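Long-range contacts in Na-K-Cl cotransporter (Methanosarcina acetivorans, PDB 3G40), which probably carries chloride together with monoatomic cations across the membrane, the portion described being the cytoplasmic C-terminal domain of this SLC12-family transporter: residues 37-42 against 190-195; 157-162 against 246-251. All coordinates share one frame; numbering follows the deposited sequence.

Contact 1 of 2, residues 37-42 against 190-195; sequences FDFLRD and SNWKAS
D42 and N191 stand opposite each other where two helices meet, their CA atoms 5.9 Å apart, the closest pair of CA atoms between segments 37-42 and 190-195, which lie on helix 30-44 and at the C-terminal end of helix 179-192. The contact is a helix-helix seam between the two halves of the alpha/beta cytoplasmic domain, and two hydrogen bonds, both received by D42, carry it. N191 reaches the backbone: its ND2 gives a hydrogen to D42 O at 2.6 Å, with the oxygen lying in the amide plane and the N-H pointing almost straight at it (162°). The same ND2 also bonds Y45 O, so one amide nitrogen serves two carbonyls near the end of helix 30-44. W192 takes the side chain. Its CG lies anti to the carbonyl carbon (chi1 -69°), which brings the pyrrole edge of the indole to the carboxylate, and NE1 donates to D42 OD2 at 2.8 Å. The oxygen sits close to the indole plane, yet the donor approaches from above the carboxylate, whose plane stands nearly perpendicular to the ring.

D42 OD1 is engaged by R41 NH2 in a salt bridge of 3.0 Å, met on its syn side. R41 is itself shared, since NH1 pairs by charge with D38 OD1 and forms a further salt bridge with E78. This network probably favours the ionised form of D42 and limits rotation of its carboxylate. Next to it, F39 leaves the helix with CG anti to the backbone N (chi1 -175°), and its ring edge meets the benzene part of the indole, CE1 lying 3.8 Å from W192 CZ2.

Contact 2 of 2, residues 157-162 against 246-251; sequences LINLWI and SLHIFS
L157 and S246 open the pairing of two neighbouring parallel strands, 157-161 and 247-251, near the middle of the second half of the domain's twisted sheet; their segment axes approach to 4.8 Å, with N-to-C directions 16° apart. Backbone bonds set the register, with I158 beside L247, N159 beside H248 and L160 beside I249. N159 uses both its N and its O, to L247 O and I249 N, the latter bond almost perfectly straight at 178°, and W161 N continues the series to I249 O. At the start, S246 OG accepts from L157 N at 3.1 Å and also bonds N156 N. At the far end two waters bridge W161 O to S251, one through its OG, which also bonds N177 O, the other through its N.

Apolar contacts lie on the face of I158, L160 and I249, covered by helix 179-192. I249 spreads its branches between two neighbours: CD1 touches I158 CG2, and CG2 touches L160 CD2, each at 3.6 Å.

An aromatic cluster of W161, H248 and F250 lies on the other face, beside N159. The five-membered ring of W161 and the F250 ring form an offset stack, planes 9° apart and centroids separated by 4.2 Å. W161 lies alongside H248, pointing the same way, and NE1 donates to H248 ND1 at 3.0 Å, nearly in line. A leucine in place of W161 would probably leave H248 ND1 without this donor and F250 without its stacking partner.

As ND1 accepts the indole hydrogen, the bond probably favours a neutral imidazole carrying its proton on NE2.

Overall arrangement
Contact 1 and contact 2 have centres about 14 Å apart and interleave along the chain: 37-42, 157-162, 190-195, 246-251. Strand 157-161, helix 179-192 and strand 195-201 follow one another, the last strand lying parallel and next to the first in a right-handed beta-alpha-beta crossover, so the helix end of contact 1 is tied to contact 2. The two contacts touch directly: S195 O lies 2.9 Å from I158 N, a probable hydrogen bond, and W192 and A194 pack on I158. Contact 1 joins helices of the two halves of the domain, whose strands form one mixed sheet, while contact 2 lies inside the second half.

Contact 1 of 2, residues 37-42 against 190-195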
loop_
_atom_site.group_PDB
_atom_site.type_symbol
_atom_site.label_atom_id
_atom_site.label_comp_id
_atom_site.label_asym_id
_atom_site.label_seq_id
_atom_site.Cartn_x
_atom_site.Cartn_y
_atom_site.Cartn_z
ATOM N N PHE A 37 -2.145 7.337 -4.249
ATOM C CA PHE A 37 -3.504 7.787 -4.549
ATOM C C PHE A 37 -4.479 7.603 -3.371
ATOM O O PHE A 37 -5.184 8.537 -2.978
ATOM C CB PHE A 37 -4.035 7.060 -5.797
ATOM C CG PHE A 37 -5.412 7.486 -6.222
ATOM C CD1 PHE A 37 -5.562 8.356 -7.316
ATOM C CD2 PHE A 37 -6.551 6.963 -5.616
ATOM C CE1 PHE A 37 -6.834 8.732 -7.763
ATOM C CE2 PHE A 37 -7.821 7.342 -6.041
ATOM C CZ PHE A 37 -7.961 8.231 -7.137
ATOM N N ASP A 38 -4.545 6.400 -2.820
ATOM C CA ASP A 38 -5.566 6.128 -1.803
ATOM C C ASP A 38 -5.354 6.966 -0.548
ATOM O O ASP A 38 -6.305 7.377 0.117
ATOM C CB ASP A 38 -5.624 4.633 -1.457
ATOM C CG ASP A 38 -6.352 3.817 -2.510
ATOM O OD1 ASP A 38 -7.073 4.407 -3.353
ATOM O OD2 ASP A 38 -6.216 2.576 -2.496
ATOM N N PHE A 39 -4.094 7.191 -0.224
ATOM C CA PHE A 39 -3.724 7.965 0.953
ATOM C C PHE A 39 -4.075 9.436 0.723
ATOM O O PHE A 39 -4.628 10.092 1.600
ATOM C CB PHE A 39 -2.229 7.782 1.244
ATOM C CG PHE A 39 -1.755 8.452 2.521
ATOM C CD1 PHE A 39 -2.368 8.178 3.739
ATOM C CD2 PHE A 39 -0.690 9.332 2.497
ATOM C CE1 PHE A 39 -1.931 8.789 4.910
ATOM C CE2 PHE A 39 -0.236 9.947 3.653
ATOM C CZ PHE A 39 -0.863 9.669 4.877
ATOM N N LEU A 40 -3.766 9.961 -0.465
ATOM C CA LEU A 40 -4.152 11.334 -0.786
ATOM C C LEU A 40 -5.671 11.435 -0.714
ATOM O O LEU A 40 -6.213 12.419 -0.214
ATOM C CB LEU A 40 -3.660 11.727 -2.203
ATOM C CG LEU A 40 -2.143 11.849 -2.327
ATOM C CD1 LEU A 40 -1.663 11.935 -3.796
ATOM C CD2 LEU A 40 -1.640 13.039 -1.532
ATOM N N ARG A 41 -6.362 10.418 -1.221
ATOM C CA ARG A 41 -7.822 10.405 -1.142
ATOM C C ARG A 41 -8.316 10.391 0.330
ATOM O O ARG A 41 -9.267 11.096 0.693
ATOM C CB ARG A 41 -8.367 9.208 -1.886
ATOM C CG ARG A 41 -9.871 9.126 -1.935
ATOM C CD ARG A 41 -10.256 7.687 -2.153
ATOM N NE ARG A 41 -9.677 6.862 -1.093
ATOM C CZ ARG A 41 -9.509 5.544 -1.168
ATOM N NH1 ARG A 41 -9.879 4.893 -2.267
ATOM N NH2 ARG A 41 -8.977 4.879 -0.136
ATOM N N ASP A 42 -7.679 9.577 1.162
ATOM C CA ASP A 42 -8.072 9.473 2.584
ATOM C C ASP A 42 -7.864 10.792 3.319
ATOM O O ASP A 42 -8.584 11.102 4.260
ATOM C CB ASP A 42 -7.282 8.357 3.289
ATOM C CG ASP A 42 -7.608 6.979 2.747
ATOM O OD1 ASP A 42 -8.694 6.796 2.148
ATOM O OD2 ASP A 42 -6.768 6.077 2.907
ATOM N N SER A 190 -11.059 9.129 10.953
ATOM C CA SER A 190 -12.415 8.977 10.466
ATOM C C SER A 190 -12.467 8.157 9.159
ATOM O O SER A 190 -13.280 7.244 9.024
ATOM C CB SER A 190 -13.059 10.368 10.301
ATOM O OG SER A 190 -14.107 10.345 9.359
ATOM N N ASN A 191 -11.588 8.459 8.207
ATOM C CA ASN A 191 -11.614 7.748 6.925
ATOM C C ASN A 191 -11.109 6.289 6.987
ATOM O O ASN A 191 -11.612 5.436 6.269
ATOM C CB ASN A 191 -10.901 8.555 5.839
ATOM C CG ASN A 191 -11.748 9.715 5.346
ATOM O OD1 ASN A 191 -12.964 9.705 5.514
ATOM N ND2 ASN A 191 -11.112 10.724 4.764
ATOM N N TRP A 192 -10.136 6.013 7.855
ATOM C CA TRP A 192 -9.639 4.643 8.063
ATOM C C TRP A 192 -10.474 3.865 9.077
ATOM O O TRP A 192 -10.365 2.631 9.163
ATOM C CB TRP A 192 -8.194 4.657 8.575
ATOM C CG TRP A 192 -7.173 5.112 7.586
ATOM C CD1 TRP A 192 -7.378 5.447 6.262
ATOM C CD2 TRP A 192 -5.768 5.255 7.825
ATOM N NE1 TRP A 192 -6.178 5.802 5.678
ATOM C CE2 TRP A 192 -5.178 5.686 6.611
ATOM C CE3 TRP A 192 -4.953 5.061 8.943
ATOM C CZ2 TRP A 192 -3.811 5.935 6.496
ATOM C CZ3 TRP A 192 -3.593 5.313 8.832
ATOM C CH2 TRP A 192 -3.034 5.738 7.607
ATOM N N LYS A 193 -11.283 4.580 9.858
ATOM C CA LYS A 193 -11.958 3.976 11.009
ATOM C C LYS A 193 -10.921 3.290 11.887
ATOM O O LYS A 193 -11.100 2.152 12.316
ATOM C CB LYS A 193 -13.038 2.990 10.568
ATOM C CG LYS A 193 -14.187 3.663 9.832
ATOM C CD LYS A 193 -15.336 2.709 9.568
ATOM C CE LYS A 193 -16.519 3.446 8.951
ATOM N NZ LYS A 193 -17.678 2.547 8.689
ATOM N N ALA A 194 -9.839 4.014 12.138
ATOM C CA ALA A 194 -8.711 3.550 12.934
ATOM C C ALA A 194 -8.825 4.039 14.379
ATOM O O ALA A 194 -9.607 4.944 14.677
ATOM C CB ALA A 194 -7.396 4.068 12.305
ATOM N N SER A 195 -8.038 3.443 15.272
ATOM C CA SER A 195 -7.916 3.956 16.640
ATOM C C SER A 195 -6.850 5.041 16.712
ATOM O O SER A 195 -5.797 4.924 16.092
ATOM C CB SER A 195 -7.562 2.823 17.610
ATOM O OG SER A 195 -8.585 1.859 17.589
#

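Contact 2 of 2, residues 157-162 against 246-251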
loop_
_atom_site.group_PDB
_atom_site.type_symbol
_atom_site.label_atom_id
_atom_site.label_comp_id
_atom_site.label_asym_id
_atom_site.label_seq_id
_atom_site.Cartn_x
_atom_site.Cartn_y
_atom_site.Cartn_z
ATOM N N LEU A 157 -4.148 1.905 13.339
ATOM C CA LEU A 157 -3.656 2.612 14.522
ATOM C C LEU A 157 -2.923 3.869 14.098
ATOM O O LEU A 157 -2.033 3.819 13.260
ATOM C CB LEU A 157 -2.720 1.711 15.370
ATOM C CG LEU A 157 -3.331 0.411 15.916
ATOM C CD1 LEU A 157 -2.253 -0.567 16.380
ATOM C CD2 LEU A 157 -4.321 0.722 17.037
ATOM N N ILE A 158 -3.305 4.997 14.685
ATOM C CA ILE A 158 -2.678 6.282 14.405
ATOM C C ILE A 158 -2.187 6.870 15.724
ATOM O O ILE A 158 -2.943 6.903 16.693
ATOM C CB ILE A 158 -3.690 7.278 13.767
ATOM C CG1 ILE A 158 -4.272 6.700 12.467
ATOM C CG2 ILE A 158 -3.024 8.615 13.477
ATOM C CD1 ILE A 158 -5.510 7.436 11.957
ATOM N N ASN A 159 -0.936 7.324 15.761
ATOM C CA ASN A 159 -0.430 8.101 16.893
ATOM C C ASN A 159 -0.239 9.548 16.461
ATOM O O ASN A 159 0.401 9.808 15.443
ATOM C CB ASN A 159 0.928 7.584 17.381
ATOM C CG ASN A 159 0.834 6.260 18.121
ATOM O OD1 ASN A 159 -0.241 5.838 18.549
ATOM N ND2 ASN A 159 1.972 5.602 18.275
ATOM N N LEU A 160 -0.785 10.487 17.224
ATOM C CA LEU A 160 -0.481 11.904 17.010
ATOM C C LEU A 160 0.502 12.311 18.108
ATOM O O LEU A 160 0.161 12.275 19.294
ATOM C CB LEU A 160 -1.754 12.741 17.138
ATOM C CG LEU A 160 -2.014 14.065 16.430
ATOM C CD1 LEU A 160 -2.648 14.967 17.461
ATOM C CD2 LEU A 160 -0.795 14.734 15.702
ATOM N N TRP A 161 1.716 12.681 17.711
ATOM C CA TRP A 161 2.750 13.102 18.641
ATOM C C TRP A 161 2.671 14.593 18.892
ATOM O O TRP A 161 2.823 15.401 17.979
ATOM C CB TRP A 161 4.135 12.732 18.105
ATOM C CG TRP A 161 4.364 11.273 18.108
ATOM C CD1 TRP A 161 4.022 10.385 17.131
ATOM C CD2 TRP A 161 4.943 10.502 19.170
ATOM N NE1 TRP A 161 4.374 9.111 17.507
ATOM C CE2 TRP A 161 4.942 9.157 18.755
ATOM C CE3 TRP A 161 5.477 10.824 20.423
ATOM C CZ2 TRP A 161 5.456 8.129 19.550
ATOM C CZ3 TRP A 161 5.988 9.802 21.212
ATOM C CH2 TRP A 161 5.972 8.476 20.774
ATOM N N ILE A 162 2.440 14.951 20.146
ATOM C CA ILE A 162 2.284 16.338 20.532
ATOM C C ILE A 162 3.525 16.802 21.280
ATOM O O ILE A 162 3.906 16.212 22.287
ATOM C CB ILE A 162 1.024 16.496 21.385
ATOM C CG1 ILE A 162 -0.194 16.172 20.515
ATOM C CG2 ILE A 162 0.947 17.886 21.979
ATOM C CD1 ILE A 162 -1.494 16.127 21.249
ATOM N N SER A 246 0.156 2.266 12.811
ATOM C CA SER A 246 0.202 2.192 11.339
ATOM C C SER A 246 0.826 3.457 10.790
ATOM O O SER A 246 1.567 3.449 9.790
ATOM C CB SER A 246 -1.216 2.056 10.771
ATOM O OG SER A 246 -1.917 0.961 11.370
ATOM N N LEU A 247 0.512 4.562 11.444
ATOM C CA LEU A 247 0.999 5.861 11.014
ATOM C C LEU A 247 1.240 6.740 12.222
ATOM O O LEU A 247 0.349 6.908 13.067
ATOM C CB LEU A 247 -0.026 6.550 10.112
ATOM C CG LEU A 247 0.345 7.976 9.653
ATOM C CD1 LEU A 247 1.493 7.975 8.634
ATOM C CD2 LEU A 247 -0.868 8.706 9.067
ATOM N N HIS A 248 2.440 7.302 12.283
ATOM C CA HIS A 248 2.782 8.310 13.282
ATOM C C HIS A 248 2.691 9.694 12.639
ATOM O O HIS A 248 3.312 9.939 11.601
ATOM C CB HIS A 248 4.211 8.092 13.756
ATOM C CG HIS A 248 4.423 6.777 14.435
ATOM N ND1 HIS A 248 4.292 6.618 15.799
ATOM C CD2 HIS A 248 4.755 5.559 13.945
ATOM C CE1 HIS A 248 4.536 5.360 16.117
ATOM N NE2 HIS A 248 4.824 4.696 15.012
ATOM N N ILE A 249 1.909 10.581 13.248
ATOM C CA ILE A 249 1.819 11.978 12.819
ATOM C C ILE A 249 2.616 12.854 13.774
ATOM O O ILE A 249 2.404 12.809 14.996
ATOM C CB ILE A 249 0.344 12.450 12.785
ATOM C CG1 ILE A 249 -0.476 11.536 11.856
ATOM C CG2 ILE A 249 0.249 13.931 12.370
ATOM C CD1 ILE A 249 -1.962 11.722 11.973
ATOM N N PHE A 250 3.562 13.612 13.225
ATOM C CA PHE A 250 4.364 14.558 13.995
ATOM C C PHE A 250 4.124 15.965 13.466
ATOM O O PHE A 250 3.626 16.140 12.354
ATOM C CB PHE A 250 5.857 14.244 13.844
ATOM C CG PHE A 250 6.264 12.910 14.411
ATOM C CD1 PHE A 250 6.255 11.770 13.619
ATOM C CD2 PHE A 250 6.675 12.801 15.730
ATOM C CE1 PHE A 250 6.634 10.537 14.142
ATOM C CE2 PHE A 250 7.056 11.563 16.262
ATOM C CZ PHE A 250 7.028 10.437 15.465
ATOM N N SER A 251 4.488 16.971 14.252
ATOM C CA SER A 251 4.603 18.317 13.706
ATOM C C SER A 251 5.936 18.430 12.973
ATOM O O SER A 251 6.912 17.780 13.353
ATOM C CB SER A 251 4.492 19.357 14.818
ATOM O OG SER A 251 3.165 19.370 15.308
HETATM O O HOH W 1 1.769 17.803 16.982
HETATM O O HOH W 2 5.214 16.266 16.896
#